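450aa long hypothetical fmu protein (Pyrococcus horikoshii, PDB 2YXL) probably methylates cytosine at carbon 5 in RNA as an S-adenosyl-L-methionine-dependent methyltransferase of the RsmB/NOP family, and is seen here with sinefungin bound. Local coordinates at residues Lys6-Pro11 with Asn50-Met55; Leu24-Lys29 with Arg353-Glu358; Gly383-Thr388 with Pro409-Val414. All blocks are in the same frame, centred on the assembly; numbering follows the deposited sequence.

Contact 1 of 3, residues Lys6-Pro11 with Asn50-Met55; sequences KKLSIP and NRVLTM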
loop_
_atom_site.group_PDB
_atom_site.type_symbol
_atom_site.label_atom_id
_atom_site.label_comp_id
_atom_site.label_asym_id
_atom_site.label_seq_id
_atom_site.Cartn_x
_atom_site.Cartn_y
_atom_site.Cartn_z
ATOM N N LYS A 6 10.566 -18.968 -26.415
ATOM C CA LYS A 6 11.672 -18.085 -26.885
ATOM C C LYS A 6 11.893 -16.913 -25.923
ATOM O O LYS A 6 12.291 -17.119 -24.773
ATOM C CB LYS A 6 11.397 -17.590 -28.309
ATOM N N LYS A 7 11.624 -15.695 -26.394
ATOM C CA LYS A 7 11.864 -14.480 -25.616
ATOM C C LYS A 7 10.571 -13.757 -25.228
ATOM O O LYS A 7 9.485 -14.340 -25.267
ATOM C CB LYS A 7 12.798 -13.535 -26.380
ATOM C CG LYS A 7 14.256 -13.966 -26.391
ATOM C CD LYS A 7 15.136 -12.910 -27.038
ATOM C CE LYS A 7 16.596 -13.332 -27.037
ATOM N NZ LYS A 7 17.474 -12.303 -27.659
ATOM N N LEU A 8 10.705 -12.489 -24.845
ATOM C CA LEU A 8 9.577 -11.662 -24.426
ATOM C C LEU A 8 9.007 -10.866 -25.603
ATOM O O LEU A 8 9.657 -9.951 -26.115
ATOM C CB LEU A 8 10.013 -10.712 -23.303
ATOM C CG LEU A 8 9.000 -9.741 -22.687
ATOM C CD1 LEU A 8 8.140 -10.440 -21.651
ATOM C CD2 LEU A 8 9.718 -8.560 -22.060
ATOM N N SER A 9 7.795 -11.227 -26.023
ATOM C CA SER A 9 7.093 -10.514 -27.091
ATOM C C SER A 9 5.897 -9.728 -26.549
ATOM O O SER A 9 4.920 -10.315 -26.075
ATOM C CB SER A 9 6.644 -11.484 -28.189
ATOM O OG SER A 9 5.750 -12.455 -27.671
ATOM N N ILE A 10 5.986 -8.400 -26.617
ATOM C CA ILE A 10 4.907 -7.522 -26.167
ATOM C C ILE A 10 4.265 -6.832 -27.375
ATOM O O ILE A 10 4.961 -6.176 -28.153
ATOM C CB ILE A 10 5.403 -6.465 -25.129
ATOM C CG1 ILE A 10 6.193 -7.138 -24.000
ATOM C CG2 ILE A 10 4.228 -5.667 -24.550
ATOM C CD1 ILE A 10 6.942 -6.177 -23.092
ATOM N N PRO A 11 2.936 -6.993 -27.543
ATOM C CA PRO A 11 2.176 -6.329 -28.609
ATOM C C PRO A 11 2.089 -4.806 -28.404
ATOM O O PRO A 11 2.316 -4.331 -27.290
ATOM C CB PRO A 11 0.789 -6.972 -28.498
ATOM C CG PRO A 11 0.689 -7.407 -27.082
ATOM C CD PRO A 11 2.070 -7.849 -26.709
ATOM N N ASN A 50 -1.641 -9.770 -19.258
ATOM C CA ASN A 50 -1.930 -9.141 -17.970
ATOM C C ASN A 50 -0.872 -9.496 -16.928
ATOM O O ASN A 50 -0.412 -8.630 -16.189
ATOM C CB ASN A 50 -3.323 -9.548 -17.476
ATOM C CG ASN A 50 -3.898 -8.572 -16.462
ATOM O OD1 ASN A 50 -3.376 -8.415 -15.354
ATOM N ND2 ASN A 50 -4.993 -7.916 -16.834
ATOM N N ARG A 51 -0.487 -10.772 -16.896
ATOM C CA ARG A 51 0.534 -11.281 -15.982
ATOM C C ARG A 51 1.913 -10.680 -16.277
ATOM O O ARG A 51 2.555 -10.125 -15.382
ATOM C CB ARG A 51 0.582 -12.813 -16.049
ATOM C CG ARG A 51 1.476 -13.470 -15.011
ATOM C CD ARG A 51 1.362 -14.988 -15.048
ATOM N NE ARG A 51 0.056 -15.466 -14.592
ATOM C CZ ARG A 51 -0.856 -16.044 -15.371
ATOM N NH1 ARG A 51 -0.619 -16.237 -16.665
ATOM N NH2 ARG A 51 -2.010 -16.442 -14.853
ATOM N N VAL A 52 2.348 -10.790 -17.531
ATOM C CA VAL A 52 3.648 -10.281 -17.973
ATOM C C VAL A 52 3.806 -8.772 -17.710
ATOM O O VAL A 52 4.825 -8.332 -17.172
ATOM C CB VAL A 52 3.897 -10.625 -19.472
ATOM C CG1 VAL A 52 4.996 -9.765 -20.073
ATOM C CG2 VAL A 52 4.238 -12.100 -19.626
ATOM N N LEU A 53 2.790 -7.995 -18.074
ATOM C CA LEU A 53 2.824 -6.551 -17.889
ATOM C C LEU A 53 2.747 -6.145 -16.419
ATOM O O LEU A 53 3.355 -5.152 -16.021
ATOM C CB LEU A 53 1.718 -5.869 -18.696
ATOM C CG LEU A 53 1.744 -5.971 -20.225
ATOM C CD1 LEU A 53 0.643 -5.108 -20.810
ATOM C CD2 LEU A 53 3.095 -5.585 -20.819
ATOM N N THR A 54 2.009 -6.922 -15.624
ATOM C CA THR A 54 1.926 -6.719 -14.173
ATOM C C THR A 54 3.283 -6.978 -13.517
ATOM O O THR A 54 3.723 -6.212 -12.658
ATOM C CB THR A 54 0.832 -7.615 -13.536
ATOM O OG1 THR A 54 -0.450 -7.229 -14.043
ATOM C CG2 THR A 54 0.816 -7.492 -12.014
ATOM N N MET A 55 3.938 -8.058 -13.937
ATOM C CA MET A 55 5.281 -8.391 -13.470
ATOM C C MET A 55 6.270 -7.258 -13.779
ATOM O O MET A 55 7.056 -6.867 -12.914
ATOM C CB MET A 55 5.734 -9.726 -14.082
ATOM C CG MET A 55 7.140 -10.186 -13.696
ATOM S SD MET A 55 8.441 -9.420 -14.695
ATOM C CE MET A 55 8.233 -10.264 -16.270
#
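Leu8 O is gripped by two hydroxyls, Thr106 OG1 and Ser103 OG, and Thr106 OG1 also bonds Ile10 N, tying this lead-in near the start of the modelled chain to Ser103 and Thr106. From this loop Leu8 and Ile10 both turn toward helix 47-75, while Ser9 between them points away. Leu8 sends CG anti to its amide nitrogen (chi1 -180°), and CD1 at the end of the branch meets Val52 CG1 at 3.6 Å; the two side chains run antiparallel past one another. Deeper in, Ile10 CG2 lies 3.9 Å from Leu53 CD2, at a slant, and both residues are buried. Phe39 of helix 32-41 and Ala17 and Ile18 of helix 12-24 close around Leu53. No hydrogen bond crosses between the segments, so the join is purely apolar: two aliphatic side chains of an extended loop laid against two consecutive residues of a helix. Pro11 stands at the N-cap position of helix 12-24, and the lead-in belongs to an all-helical N-terminal region consistent with the NusB-like domain of bacterial RsmB.

Contact 2 of 3, residues Leu24-Lys29 with Arg353-Glu358; sequences LGEIIK and RWRLRE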
loop_
_atom_site.group_PDB
_atom_site.type_symbol
_atom_site.label_atom_id
_atom_site.label_comp_id
_atom_site.label_asym_id
_atom_site.label_seq_id
_atom_site.Cartn_x
_atom_site.Cartn_y
_atom_site.Cartn_z
ATOM N N LEU A 24 0.728 6.954 -14.949
ATOM C CA LEU A 24 -0.389 7.209 -14.039
ATOM C C LEU A 24 -0.071 6.808 -12.603
ATOM O O LEU A 24 -0.631 7.374 -11.662
ATOM C CB LEU A 24 -1.672 6.524 -14.515
ATOM C CG LEU A 24 -2.356 7.037 -15.788
ATOM C CD1 LEU A 24 -3.570 6.173 -16.084
ATOM C CD2 LEU A 24 -2.756 8.503 -15.693
ATOM N N GLY A 25 0.834 5.845 -12.444
ATOM C CA GLY A 25 1.270 5.379 -11.126
ATOM C C GLY A 25 1.971 6.452 -10.317
ATOM O O GLY A 25 2.114 6.336 -9.100
ATOM N N GLU A 26 2.405 7.503 -11.005
ATOM C CA GLU A 26 3.100 8.612 -10.382
ATOM C C GLU A 26 2.113 9.566 -9.719
ATOM O O GLU A 26 2.451 10.222 -8.734
ATOM C CB GLU A 26 3.926 9.351 -11.430
ATOM C CG GLU A 26 5.222 9.926 -10.914
ATOM C CD GLU A 26 6.147 10.375 -12.030
ATOM O OE1 GLU A 26 5.685 11.097 -12.943
ATOM O OE2 GLU A 26 7.342 10.011 -11.989
ATOM N N ILE A 27 0.892 9.629 -10.253
ATOM C CA ILE A 27 -0.122 10.571 -9.764
ATOM C C ILE A 27 -1.334 9.914 -9.095
ATOM O O ILE A 27 -2.076 10.576 -8.368
ATOM C CB ILE A 27 -0.601 11.554 -10.873
ATOM C CG1 ILE A 27 -1.148 10.794 -12.094
ATOM C CG2 ILE A 27 0.529 12.511 -11.260
ATOM C CD1 ILE A 27 -1.817 11.682 -13.150
ATOM N N ILE A 28 -1.533 8.621 -9.334
ATOM C CA ILE A 28 -2.624 7.890 -8.691
ATOM C C ILE A 28 -2.067 6.870 -7.696
ATOM O O ILE A 28 -1.325 5.959 -8.071
ATOM C CB ILE A 28 -3.570 7.218 -9.723
ATOM C CG1 ILE A 28 -4.226 8.283 -10.614
ATOM C CG2 ILE A 28 -4.633 6.370 -9.015
ATOM C CD1 ILE A 28 -4.918 7.737 -11.853
ATOM N N LYS A 29 -2.425 7.047 -6.427
ATOM C CA LYS A 29 -1.972 6.168 -5.354
ATOM C C LYS A 29 -3.168 5.548 -4.629
ATOM O O LYS A 29 -4.163 6.235 -4.391
ATOM C CB LYS A 29 -1.080 6.929 -4.359
ATOM C CG LYS A 29 0.234 7.470 -4.936
ATOM C CD LYS A 29 1.157 6.361 -5.453
ATOM C CE LYS A 29 2.507 6.931 -5.867
ATOM N NZ LYS A 29 3.339 5.958 -6.634
ATOM N N ARG A 353 9.577 2.769 -1.361
ATOM C CA ARG A 353 10.944 2.725 -0.847
ATOM C C ARG A 353 11.825 3.828 -1.445
ATOM O O ARG A 353 12.794 4.256 -0.824
ATOM C CB ARG A 353 11.572 1.343 -1.074
ATOM C CG ARG A 353 11.963 1.050 -2.522
ATOM C CD ARG A 353 12.380 -0.391 -2.733
ATOM N NE ARG A 353 11.268 -1.325 -2.576
ATOM C CZ ARG A 353 11.393 -2.651 -2.564
ATOM N NH1 ARG A 353 10.319 -3.415 -2.412
ATOM N NH2 ARG A 353 12.588 -3.217 -2.704
ATOM N N TRP A 354 11.471 4.288 -2.644
ATOM C CA TRP A 354 12.232 5.327 -3.333
ATOM C C TRP A 354 11.675 6.736 -3.106
ATOM O O TRP A 354 12.413 7.716 -3.183
ATOM C CB TRP A 354 12.328 5.016 -4.831
ATOM C CG TRP A 354 12.983 3.700 -5.101
ATOM C CD1 TRP A 354 12.374 2.549 -5.517
ATOM C CD2 TRP A 354 14.370 3.382 -4.939
ATOM N NE1 TRP A 354 13.296 1.541 -5.636
ATOM C CE2 TRP A 354 14.530 2.021 -5.287
ATOM C CE3 TRP A 354 15.496 4.115 -4.540
ATOM C CZ2 TRP A 354 15.769 1.379 -5.252
ATOM C CZ3 TRP A 354 16.730 3.475 -4.504
ATOM C CH2 TRP A 354 16.854 2.118 -4.858
ATOM N N ARG A 355 10.379 6.826 -2.819
ATOM C CA ARG A 355 9.716 8.119 -2.627
ATOM C C ARG A 355 9.791 8.614 -1.182
ATOM O O ARG A 355 9.591 9.800 -0.920
ATOM C CB ARG A 355 8.253 8.069 -3.098
ATOM C CG ARG A 355 8.045 7.413 -4.471
ATOM C CD ARG A 355 7.357 8.350 -5.466
ATOM N NE ARG A 355 6.096 8.907 -4.967
ATOM C CZ ARG A 355 5.384 9.845 -5.592
ATOM N NH1 ARG A 355 4.254 10.283 -5.052
ATOM N NH2 ARG A 355 5.792 10.349 -6.754
ATOM N N LEU A 356 10.089 7.704 -0.256
ATOM C CA LEU A 356 10.192 8.032 1.167
ATOM C C LEU A 356 11.403 8.884 1.527
ATOM O O LEU A 356 12.499 8.681 1.002
ATOM C CB LEU A 356 10.196 6.765 2.026
ATOM C CG LEU A 356 8.860 6.345 2.634
ATOM C CD1 LEU A 356 9.036 5.076 3.454
ATOM C CD2 LEU A 356 8.277 7.471 3.488
ATOM N N ARG A 357 11.179 9.822 2.445
ATOM C CA ARG A 357 12.198 10.751 2.930
ATOM C C ARG A 357 12.305 10.667 4.468
ATOM O O ARG A 357 11.477 10.022 5.111
ATOM C CB ARG A 357 11.847 12.166 2.475
ATOM C CG ARG A 357 11.862 12.388 0.968
ATOM C CD ARG A 357 11.097 13.654 0.595
ATOM N NE ARG A 357 11.556 14.826 1.344
ATOM C CZ ARG A 357 12.541 15.633 0.959
ATOM N NH1 ARG A 357 12.880 16.666 1.715
ATOM N NH2 ARG A 357 13.189 15.412 -0.176
ATOM N N GLU A 358 13.280 11.364 5.056
ATOM C CA GLU A 358 13.758 11.063 6.425
ATOM C C GLU A 358 13.122 11.595 7.761
ATOM O O GLU A 358 13.219 10.868 8.744
ATOM C CB GLU A 358 15.290 11.163 6.487
ATOM C CG GLU A 358 15.920 10.204 7.499
ATOM C CD GLU A 358 17.140 9.470 6.965
ATOM O OE1 GLU A 358 17.435 8.373 7.483
ATOM O OE2 GLU A 358 17.803 9.980 6.035
#
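The nearest CA atoms across the contact, those of Glu26 and Arg355, are 10.2 Å apart, so long side chains have to bridge the distance. This is a surface contact between the helical N-terminal region and the Rossmann-like methyltransferase domain: 24-29 runs from the end of helix 12-24 into the loop before helix 32-41, and 353-358 leaves the short helix 352-355. Arg355 does the reaching. Its chain bends at chi2 and chi3 and brings the guanidinium up to Lys29, whose CE lies over one face, 3.9 Å from Arg355 NH1. The two chains cross at a slant, which brings two like charges close, Lys29 NZ 4.4 Å from Arg355 NE.

What makes this tolerable is probably the company each charge keeps. Lys29 NZ forms a salt bridge with Glu351 OE2, just ahead of the short helix, so the lysine ties the loop to the catalytic domain directly. The Glu26 carboxylate is engaged by Arg87 and Arg91 and stays 5.5 Å short of Arg355, measured from Glu26 OE2 to Arg355 NH2. Glu26 O comes only to 3.9 Å of Arg355 NH2, at a slant and without a hydrogen bond. With an alanine in place of Lys29, Glu351 and the Gly25 carbonyl would probably lose their cationic partner, and the guanidinium of Arg355 the methylene that lies over it. The ammonium is held within its own loop as well: the chain folds back at chi2 (-62°), and Lys29 NZ donates to Gly25 O at 2.8 Å, nearly in line with the carbonyl bond (160°).

Contact 3 of 3, residues Gly383-Thr388 with Pro409-Val414; sequences GRLLYT and PEFKLV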
loop_
_atom_site.group_PDB
_atom_site.type_symbol
_atom_site.label_atom_id
_atom_site.label_comp_id
_atom_site.label_asym_id
_atom_site.label_seq_id
_atom_site.Cartn_x
_atom_site.Cartn_y
_atom_site.Cartn_z
ATOM N N GLY A 383 -12.806 3.281 28.719
ATOM C CA GLY A 383 -12.574 3.015 27.302
ATOM C C GLY A 383 -11.185 2.554 26.898
ATOM O O GLY A 383 -10.280 2.471 27.731
ATOM N N ARG A 384 -11.027 2.262 25.606
ATOM C CA ARG A 384 -9.762 1.777 25.048
ATOM C C ARG A 384 -9.347 2.511 23.772
ATOM O O ARG A 384 -10.186 2.903 22.962
ATOM C CB ARG A 384 -9.819 0.269 24.783
ATOM C CG ARG A 384 -9.726 -0.592 26.036
ATOM C CD ARG A 384 -9.507 -2.053 25.697
ATOM N NE ARG A 384 -9.365 -2.880 26.895
ATOM C CZ ARG A 384 -9.015 -4.163 26.890
ATOM N NH1 ARG A 384 -8.760 -4.787 25.747
ATOM N NH2 ARG A 384 -8.913 -4.827 28.033
ATOM N N LEU A 385 -8.039 2.682 23.608
ATOM C CA LEU A 385 -7.465 3.324 22.438
ATOM C C LEU A 385 -6.515 2.343 21.759
ATOM O O LEU A 385 -5.636 1.775 22.411
ATOM C CB LEU A 385 -6.690 4.584 22.855
ATOM C CG LEU A 385 -6.378 5.726 21.871
ATOM C CD1 LEU A 385 -5.400 6.703 22.502
ATOM C CD2 LEU A 385 -5.835 5.261 20.532
ATOM N N LEU A 386 -6.694 2.134 20.458
ATOM C CA LEU A 386 -5.712 1.382 19.683
ATOM C C LEU A 386 -5.013 2.287 18.685
ATOM O O LEU A 386 -5.655 2.968 17.884
ATOM C CB LEU A 386 -6.330 0.170 18.973
ATOM C CG LEU A 386 -5.395 -0.615 18.034
ATOM C CD1 LEU A 386 -4.285 -1.362 18.780
ATOM C CD2 LEU A 386 -6.188 -1.573 17.162
ATOM N N TYR A 387 -3.688 2.291 18.763
ATOM C CA TYR A 387 -2.861 3.033 17.836
ATOM C C TYR A 387 -2.173 2.045 16.899
ATOM O O TYR A 387 -1.531 1.090 17.348
ATOM C CB TYR A 387 -1.840 3.870 18.611
ATOM C CG TYR A 387 -0.837 4.614 17.760
ATOM C CD1 TYR A 387 -1.146 5.860 17.207
ATOM C CD2 TYR A 387 0.432 4.088 17.532
ATOM C CE1 TYR A 387 -0.216 6.559 16.437
ATOM C CE2 TYR A 387 1.369 4.778 16.761
ATOM C CZ TYR A 387 1.038 6.010 16.220
ATOM O OH TYR A 387 1.962 6.680 15.454
ATOM N N THR A 388 -2.335 2.262 15.598
ATOM C CA THR A 388 -1.669 1.437 14.597
ATOM C C THR A 388 -1.085 2.293 13.492
ATOM O O THR A 388 -1.637 3.338 13.147
ATOM C CB THR A 388 -2.612 0.388 13.934
ATOM O OG1 THR A 388 -3.701 1.050 13.280
ATOM C CG2 THR A 388 -3.146 -0.608 14.944
ATOM N N PRO A 409 -0.816 9.961 31.842
ATOM C CA PRO A 409 -1.998 10.449 32.532
ATOM C C PRO A 409 -3.280 10.726 31.721
ATOM O O PRO A 409 -3.405 11.752 31.051
ATOM C CB PRO A 409 -1.444 11.653 33.287
ATOM C CG PRO A 409 -0.060 11.032 33.829
ATOM C CD PRO A 409 0.269 9.835 32.827
ATOM N N GLU A 410 -4.209 9.773 31.783
ATOM C CA GLU A 410 -3.921 8.505 32.452
ATOM C C GLU A 410 -4.321 7.272 31.644
ATOM O O GLU A 410 -5.427 6.743 31.788
ATOM C CB GLU A 410 -4.498 8.443 33.870
ATOM C CG GLU A 410 -3.511 7.876 34.903
ATOM C CD GLU A 410 -2.540 6.852 34.314
ATOM O OE1 GLU A 410 -1.356 7.199 34.109
ATOM O OE2 GLU A 410 -2.964 5.706 34.046
ATOM N N PHE A 411 -3.391 6.826 30.805
ATOM C CA PHE A 411 -3.529 5.584 30.063
ATOM C C PHE A 411 -2.487 4.575 30.529
ATOM O O PHE A 411 -1.474 4.945 31.130
ATOM C CB PHE A 411 -3.366 5.837 28.562
ATOM C CG PHE A 411 -4.573 6.450 27.913
ATOM C CD1 PHE A 411 -4.808 7.820 27.994
ATOM C CD2 PHE A 411 -5.476 5.656 27.210
ATOM C CE1 PHE A 411 -5.925 8.389 27.393
ATOM C CE2 PHE A 411 -6.595 6.215 26.601
ATOM C CZ PHE A 411 -6.819 7.584 26.692
ATOM N N LYS A 412 -2.755 3.298 30.266
ATOM C CA LYS A 412 -1.755 2.247 30.439
ATOM C C LYS A 412 -1.831 1.222 29.306
ATOM O O LYS A 412 -2.889 1.018 28.701
ATOM C CB LYS A 412 -1.841 1.596 31.829
ATOM C CG LYS A 412 -3.188 0.999 32.209
ATOM C CD LYS A 412 -3.199 -0.506 32.014
ATOM C CE LYS A 412 -4.287 -1.158 32.850
ATOM N NZ LYS A 412 -4.309 -2.630 32.637
ATOM N N LEU A 413 -0.696 0.594 29.023
ATOM C CA LEU A 413 -0.570 -0.330 27.905
ATOM C C LEU A 413 -1.174 -1.695 28.240
ATOM O O LEU A 413 -0.776 -2.341 29.217
ATOM C CB LEU A 413 0.906 -0.460 27.512
ATOM C CG LEU A 413 1.302 -0.969 26.124
ATOM C CD1 LEU A 413 0.722 -0.102 25.015
ATOM C CD2 LEU A 413 2.814 -1.015 26.022
ATOM N N VAL A 414 -2.153 -2.112 27.436
ATOM C CA VAL A 414 -2.772 -3.433 27.575
ATOM C C VAL A 414 -1.947 -4.419 26.747
ATOM O O VAL A 414 -1.873 -4.284 25.525
ATOM C CB VAL A 414 -4.251 -3.447 27.096
ATOM C CG1 VAL A 414 -4.899 -4.800 27.376
ATOM C CG2 VAL A 414 -5.050 -2.332 27.753
#
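Leu385 and Phe411 form the buried half of this contact, Arg384 and Val414 its more open half, and the two halves lie on opposite faces of the central sheet of a class I methyltransferase fold. Strand 441-447 is inserted between the segments, antiparallel to both 383-389 and 412-413; it is the reversed final strand characteristic of class I methyltransferases. The spacing agrees: Arg384 CA and Phe411 CA, the closest pair, stand 8.9 Å apart, so no backbone bond joins the two segments and side chains must meet across the strand in the middle.

On the buried face, Leu385 CB comes obliquely to the Phe411 ring, 4.1 Å from CE2. Phe411 swings its ring in beside its own amide nitrogen, opposite the carbonyl carbon (chi1 -77°), and so lays it between strand and helix: Leu446 of the middle strand and Ala376 of helix 361-376 touch it, and the ring of Phe404 meets it with planes at about 60°. Further along the same strand, Thr388 OG1 hydrogen-bonds Asp337 OD1, so this strand stands one step behind a residue predicted to bind the cofactor.

On the other face the atoms approach no less closely, but Arg384 and Val414 are both partly exposed. Arg384 points away from 409-414 at its base, yet its chain, extended from CG to NE, brings the guanidinium back over Val414. Its ion pair from NE to Glu447 is long and weak. The two side chains cross at about a right angle, and Val414 CG1 sits 3.8 Å above the guanidinium plane, displaced toward the rim, with Arg384 NH2 4.1 Å from that methyl.

How the contacts relate
The three contacts run across the molecule from the N-terminal helices to the far edge of the catalytic sheet. Contacts 1 and 3 lie on opposite sides of the chain's centre, their own centres about 50 Å apart; contact 2 falls between them, its centre about 24 Å from that of the first and 32 Å from that of the third, and none touches another. Contacts 1 and 2 interleave along the chain, and contact 2 joins the N-terminal helices to the methyltransferase domain, whereas contact 3 follows both. Two of them come fairly near the cofactor: the Lys29 side chain is about 11 Å from bound sinefungin, that of Leu385 about 12 Å. Contact 1 lies away from the annotated sites.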